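Local coordinates for early endosome antigen 1 (Homo sapiens, PDB 3MJH), which probably tethers early endosomal membranes before fusion, its C2H2 zinc finger being a binding site for the small GTPase Rab5, at residues 11-16 and 22-27. Sequence-based numbering, arbitrary orientation.
Sequences CMKSLG and FKHYEA. With ZN (zinc ion), chain G.
Cys11 and His24 meet through a shared zinc ion, to which Cys11 SG binds at 2.3 Å and His24 NE2 at 2.0 Å. The two ligand atoms subtend about 111° at the metal, close to the tetrahedral value, and Cys8 and His29 complete the Cys2His2 site. The zinc lies almost equally far from His24 CD2 (3.1 Å) and CE1 (3.0 Å), so it sits centrally before NE2 rather than leaning to one ring carbon. Around the imidazole, Leu15 CD1 packs obliquely against His24 CG at 3.7 Å, while both Leu15 methyls reach His24 CB. Lys13 adds the aliphatic part of its chain, CD lying 3.7 Å from His24 CE1, before its end turns away. A chi1 of 157°, with CG roughly trans to the backbone N, carries the His24 ring from helix 18-28 toward the hairpin containing strand 14-15, where Leu15 bonds through its backbone to Phe6. On the sulfur side, Lys13 N donates a weak hydrogen bond to Cys11 SG (3.6 Å, 154° at the hydrogen). Such an N-H would probably offset part of the thiolate charge, while metal coordination and apolar packing together join hairpin to helix in this small zinc finger.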
loop_
_atom_site.group_PDB
_atom_site.type_symbol
_atom_site.label_atom_id
_atom_site.label_comp_id
_atom_site.label_asym_id
_atom_site.label_seq_id
_atom_site.Cartn_x
_atom_site.Cartn_y
_atom_site.Cartn_z
ATOM N N CYS B 11 -8.259 1.850 16.690
ATOM C CA CYS B 11 -8.060 1.184 17.975
ATOM C C CYS B 11 -7.653 -0.276 17.835
ATOM O O CYS B 11 -7.496 -0.972 18.827
ATOM C CB CYS B 11 -9.306 1.326 18.858
ATOM S SG CYS B 11 -10.741 0.488 18.216
ATOM N N MET B 12 -7.460 -0.729 16.599
ATOM C CA MET B 12 -7.082 -2.121 16.313
ATOM C C MET B 12 -8.160 -3.148 16.696
ATOM O O MET B 12 -7.911 -4.343 16.641
ATOM C CB MET B 12 -5.736 -2.497 16.957
ATOM C CG MET B 12 -4.573 -1.547 16.677
ATOM S SD MET B 12 -4.315 -1.197 14.936
ATOM C CE MET B 12 -2.608 -0.675 14.921
ATOM N N LYS B 13 -9.350 -2.683 17.085
ATOM C CA LYS B 13 -10.481 -3.593 17.330
ATOM C C LYS B 13 -10.749 -4.445 16.081
ATOM O O LYS B 13 -10.838 -3.927 14.959
ATOM C CB LYS B 13 -11.737 -2.808 17.757
ATOM C CG LYS B 13 -12.891 -3.656 18.288
ATOM C CD LYS B 13 -13.871 -2.792 19.083
ATOM C CE LYS B 13 -15.160 -3.540 19.428
ATOM N NZ LYS B 13 -14.940 -4.704 20.346
ATOM N N SER B 14 -10.819 -5.757 16.279
ATOM C CA SER B 14 -11.167 -6.671 15.204
ATOM C C SER B 14 -12.670 -6.911 15.211
ATOM O O SER B 14 -13.229 -7.370 16.209
ATOM C CB SER B 14 -10.426 -7.995 15.349
ATOM O OG SER B 14 -10.497 -8.731 14.142
ATOM N N LEU B 15 -13.325 -6.586 14.098
ATOM C CA LEU B 15 -14.762 -6.798 13.978
ATOM C C LEU B 15 -15.048 -7.908 12.976
ATOM O O LEU B 15 -14.203 -8.219 12.139
ATOM C CB LEU B 15 -15.472 -5.483 13.633
ATOM C CG LEU B 15 -15.183 -4.505 14.774
ATOM C CD1 LEU B 15 -14.520 -3.225 14.286
ATOM C CD2 LEU B 15 -16.375 -4.236 15.696
ATOM N N GLY B 16 -16.229 -8.516 13.087
ATOM C CA GLY B 16 -16.538 -9.750 12.366
ATOM C C GLY B 16 -16.892 -9.576 10.906
ATOM O O GLY B 16 -16.807 -10.522 10.122
ATOM N N PHE B 22 -17.716 -0.634 9.755
ATOM C CA PHE B 22 -18.307 0.672 9.439
ATOM C C PHE B 22 -19.158 1.183 10.593
ATOM O O PHE B 22 -19.042 2.352 10.977
ATOM C CB PHE B 22 -19.192 0.593 8.193
ATOM C CG PHE B 22 -18.440 0.648 6.896
ATOM C CD1 PHE B 22 -17.954 1.856 6.410
ATOM C CD2 PHE B 22 -18.248 -0.507 6.143
ATOM C CE1 PHE B 22 -17.269 1.908 5.203
ATOM C CE2 PHE B 22 -17.569 -0.462 4.932
ATOM C CZ PHE B 22 -17.078 0.754 4.466
ATOM N N LYS B 23 -20.033 0.311 11.110
ATOM C CA LYS B 23 -20.836 0.596 12.299
ATOM C C LYS B 23 -19.956 1.026 13.473
ATOM O O LYS B 23 -20.175 2.090 14.059
ATOM C CB LYS B 23 -21.678 -0.625 12.712
ATOM C CG LYS B 23 -22.982 -0.811 11.940
ATOM C CD LYS B 23 -23.744 -2.081 12.389
ATOM C CE LYS B 23 -25.088 -2.203 11.643
ATOM N NZ LYS B 23 -25.934 -3.357 12.092
ATOM N N HIS B 24 -18.978 0.188 13.825
ATOM C CA HIS B 24 -18.076 0.490 14.935
ATOM C C HIS B 24 -17.407 1.849 14.752
ATOM O O HIS B 24 -17.450 2.681 15.649
ATOM C CB HIS B 24 -17.004 -0.592 15.099
ATOM C CG HIS B 24 -15.779 -0.109 15.814
ATOM N ND1 HIS B 24 -15.710 -0.013 17.188
ATOM C CD2 HIS B 24 -14.592 0.349 15.344
ATOM C CE1 HIS B 24 -14.528 0.467 17.535
ATOM N NE2 HIS B 24 -13.832 0.695 16.435
ATOM N N TYR B 25 -16.801 2.067 13.585
ATOM C CA TYR B 25 -16.061 3.304 13.305
ATOM C C TYR B 25 -16.931 4.557 13.467
ATOM O O TYR B 25 -16.514 5.533 14.089
ATOM C CB TYR B 25 -15.439 3.276 11.902
ATOM C CG TYR B 25 -14.329 4.293 11.708
ATOM C CD1 TYR B 25 -12.993 3.923 11.854
ATOM C CD2 TYR B 25 -14.616 5.620 11.395
ATOM C CE1 TYR B 25 -11.963 4.843 11.678
ATOM C CE2 TYR B 25 -13.600 6.557 11.236
ATOM C CZ TYR B 25 -12.272 6.155 11.371
ATOM O OH TYR B 25 -11.262 7.060 11.211
ATOM N N GLU B 26 -18.135 4.530 12.904
ATOM C CA GLU B 26 -19.021 5.698 12.979
ATOM C C GLU B 26 -19.532 6.004 14.399
ATOM O O GLU B 26 -19.806 7.166 14.738
ATOM C CB GLU B 26 -20.192 5.554 11.998
ATOM C CG GLU B 26 -19.793 5.717 10.528
ATOM C CD GLU B 26 -19.133 7.059 10.232
ATOM O OE1 GLU B 26 -18.082 7.068 9.545
ATOM O OE2 GLU B 26 -19.664 8.102 10.681
ATOM N N ALA B 27 -19.651 4.967 15.218
ATOM C CA ALA B 27 -20.111 5.118 16.594
ATOM C C ALA B 27 -19.014 5.615 17.536
ATOM O O ALA B 27 -19.299 6.222 18.563
ATOM C CB ALA B 27 -20.678 3.810 17.097
HETATM ZN ZN ZN G . -11.931 1.457 16.536
#